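Long-range contact in aminofutalosine deaminase (Helicobacter pylori, PDB 7LKK), which deaminates the aminofutalosine intermediate of menaquinone synthesis, and probably adenosine as well, in an iron-containing metallo-dependent hydrolase active site: residues G94-G98 / E224-E228. Residues are numbered along the deposited sequence; the frame is centred on the assembly and turned at random.
Sequences GSFSG and ESLEE. With MCF ((8R)-3-(5-S-methyl-5-thio-beta-D-ribofuranosyl)-3,6,7,8-tetrahydroimidazo[4,5-d][1,3]diazepin-8-ol), chain J.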
loop_
_atom_site.group_PDB
_atom_site.type_symbol
_atom_site.label_atom_id
_atom_site.label_comp_id
_atom_site.label_asym_id
_atom_site.label_seq_id
_atom_site.Cartn_x
_atom_site.Cartn_y
_atom_site.Cartn_z
ATOM N N GLY A 94 10.925 -11.725 -1.313
ATOM C CA GLY A 94 11.678 -11.618 -0.078
ATOM C C GLY A 94 13.167 -11.450 -0.270
ATOM O O GLY A 94 13.867 -11.107 0.693
ATOM N N SER A 95 13.672 -11.688 -1.477
ATOM C CA SER A 95 15.065 -11.456 -1.821
ATOM C C SER A 95 15.146 -11.331 -3.333
ATOM O O SER A 95 14.324 -11.900 -4.055
ATOM C CB SER A 95 15.975 -12.583 -1.318
ATOM O OG SER A 95 15.677 -13.804 -1.971
ATOM N N PHE A 96 16.135 -10.574 -3.808
ATOM C CA PHE A 96 16.316 -10.482 -5.252
ATOM C C PHE A 96 16.865 -11.786 -5.816
ATOM O O PHE A 96 16.409 -12.253 -6.867
ATOM C CB PHE A 96 17.240 -9.322 -5.613
ATOM C CG PHE A 96 17.505 -9.207 -7.087
ATOM C CD1 PHE A 96 16.641 -8.498 -7.903
ATOM C CD2 PHE A 96 18.604 -9.832 -7.661
ATOM C CE1 PHE A 96 16.875 -8.400 -9.262
ATOM C CE2 PHE A 96 18.838 -9.737 -9.015
ATOM C CZ PHE A 96 17.972 -9.021 -9.816
ATOM N N SER A 97 17.853 -12.375 -5.140
ATOM C CA SER A 97 18.410 -13.647 -5.590
ATOM C C SER A 97 17.347 -14.737 -5.618
ATOM O O SER A 97 17.294 -15.542 -6.556
ATOM C CB SER A 97 19.574 -14.054 -4.689
ATOM O OG SER A 97 19.170 -14.104 -3.331
ATOM N N GLY A 98 16.498 -14.787 -4.591
ATOM C CA GLY A 98 15.398 -15.737 -4.600
ATOM C C GLY A 98 14.428 -15.495 -5.739
ATOM O O GLY A 98 13.916 -16.440 -6.345
ATOM N N GLU A 224 19.784 -2.783 -8.593
ATOM C CA GLU A 224 18.499 -3.124 -8.003
ATOM C C GLU A 224 18.627 -3.953 -6.730
ATOM O O GLU A 224 17.646 -4.084 -5.990
ATOM C CB GLU A 224 17.660 -3.877 -9.042
ATOM C CG GLU A 224 16.223 -4.148 -8.659
ATOM C CD GLU A 224 15.477 -4.885 -9.748
ATOM O OE1 GLU A 224 16.105 -5.229 -10.774
ATOM O OE2 GLU A 224 14.264 -5.115 -9.585
ATOM N N SER A 225 19.806 -4.500 -6.444
ATOM C CA SER A 225 19.956 -5.396 -5.309
ATOM C C SER A 225 21.348 -5.249 -4.719
ATOM O O SER A 225 22.271 -4.742 -5.363
ATOM C CB SER A 225 19.712 -6.854 -5.707
ATOM O OG SER A 225 20.687 -7.298 -6.637
ATOM N N LEU A 226 21.482 -5.701 -3.470
ATOM C CA LEU A 226 22.802 -5.810 -2.862
ATOM C C LEU A 226 23.651 -6.847 -3.585
ATOM O O LEU A 226 24.869 -6.683 -3.712
ATOM C CB LEU A 226 22.668 -6.163 -1.380
ATOM C CG LEU A 226 23.967 -6.373 -0.599
ATOM C CD1 LEU A 226 24.887 -5.168 -0.736
ATOM C CD2 LEU A 226 23.675 -6.670 0.867
ATOM N N GLU A 227 23.022 -7.925 -4.061
ATOM C CA GLU A 227 23.756 -8.957 -4.788
ATOM C C GLU A 227 24.416 -8.383 -6.036
ATOM O O GLU A 227 25.579 -8.685 -6.327
ATOM C CB GLU A 227 22.819 -10.109 -5.154
ATOM C CG GLU A 227 22.266 -10.874 -3.955
ATOM C CD GLU A 227 20.899 -10.379 -3.516
ATOM O OE1 GLU A 227 20.645 -9.161 -3.612
ATOM O OE2 GLU A 227 20.078 -11.211 -3.073
ATOM N N GLU A 228 23.689 -7.549 -6.781
ATOM C CA GLU A 228 24.272 -6.918 -7.961
ATOM C C GLU A 228 25.388 -5.955 -7.577
ATOM O O GLU A 228 26.420 -5.890 -8.256
ATOM C CB GLU A 228 23.184 -6.197 -8.755
ATOM C CG GLU A 228 23.705 -5.347 -9.899
ATOM C CD GLU A 228 22.616 -4.533 -10.561
ATOM O OE1 GLU A 228 21.424 -4.782 -10.272
ATOM O OE2 GLU A 228 22.947 -3.637 -11.365
HETATM O O8 MCF J . 12.602 -5.000 -13.596
HETATM C C8 MCF J . 12.008 -6.106 -12.966
HETATM C C7 MCF J . 12.900 -6.722 -11.894
HETATM N N6 MCF J . 14.292 -6.579 -12.240
HETATM C C5 MCF J . 14.742 -6.973 -13.556
HETATM N N4 MCF J . 13.904 -7.506 -14.625
HETATM C C10 MCF J . 12.463 -7.841 -14.739
HETATM C C9 MCF J . 11.528 -7.175 -13.970
HETATM N N1 MCF J . 10.335 -7.664 -14.279
HETATM C C2 MCF J . 10.469 -8.597 -15.221
HETATM N N3 MCF J . 11.771 -8.693 -15.505
HETATM C C1S MCF J . 12.313 -9.655 -16.513
HETATM C C2S MCF J . 13.405 -9.054 -17.429
HETATM O O2S MCF J . 12.842 -8.391 -18.480
HETATM O O4S MCF J . 12.904 -10.623 -15.920
HETATM C C4S MCF J . 14.005 -11.184 -16.968
HETATM C C3S MCF J . 14.138 -10.299 -17.914
HETATM O O3S MCF J . 13.489 -10.813 -19.174
HETATM C C5S MCF J . 15.324 -11.393 -16.246
HETATM S S5S MCF J . 16.238 -12.753 -17.029
HETATM C C6S MCF J . 17.992 -12.634 -16.574
#
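Glu227 OE2 takes the backbone N-H of Ser97 and lies within hydrogen-bonding distance of its hydroxyl. Ser97 N donates to Glu227 OE2 over 3.3 Å, arriving from above the carboxylate plane, and Ser97 OG lies 3.0 Å from the same Glu227 OE2, although the proton of that hydroxyl has another acceptor within reach. The bend of the Glu227 chain at chi2 (95°) turns the carboxylate back across the gap to the first turn of helix 96-106. There the helix dipole would probably favour the negative charge.

Next to this bond, Phe96 fills the space between the two helix starts. With CG anti to the backbone N (chi1 178°), its ring lies against Ser225, whose OG sits over one face, 3.4 Å from Phe96 CD2. Ser225 is also the N-cap of helix 226-234, its OG accepting from Glu228 N at 3.0 Å, just as Ser95 OG caps helix 96-106 through Gly98 N. Both segments thus open a helix with a serine N-cap.

Further in, Phe96 CE1 touches Glu224 OE1 at 3.6 Å, the ring and carboxylate planes 58° apart. Extended beyond CG, Glu224 carries its carboxylate to the inhibitor, where OE1 accepts a nearly straight bond from MCF N6 at 2.7 Å, while N6 itself lies at the edge of the Phe96 ring. The base of Glu224 is tied down as well, since its backbone N donates to Glu228 OE1, and Glu228 OE2 takes Leu223 N. Glu224 lines the methylthio-coformycin pocket and Phe96 packs behind it as a second-shell neighbour, both touching Leu306, beside the iron ligands His221 and Asp328, at the active site of an amidohydrolase-family TIM barrel.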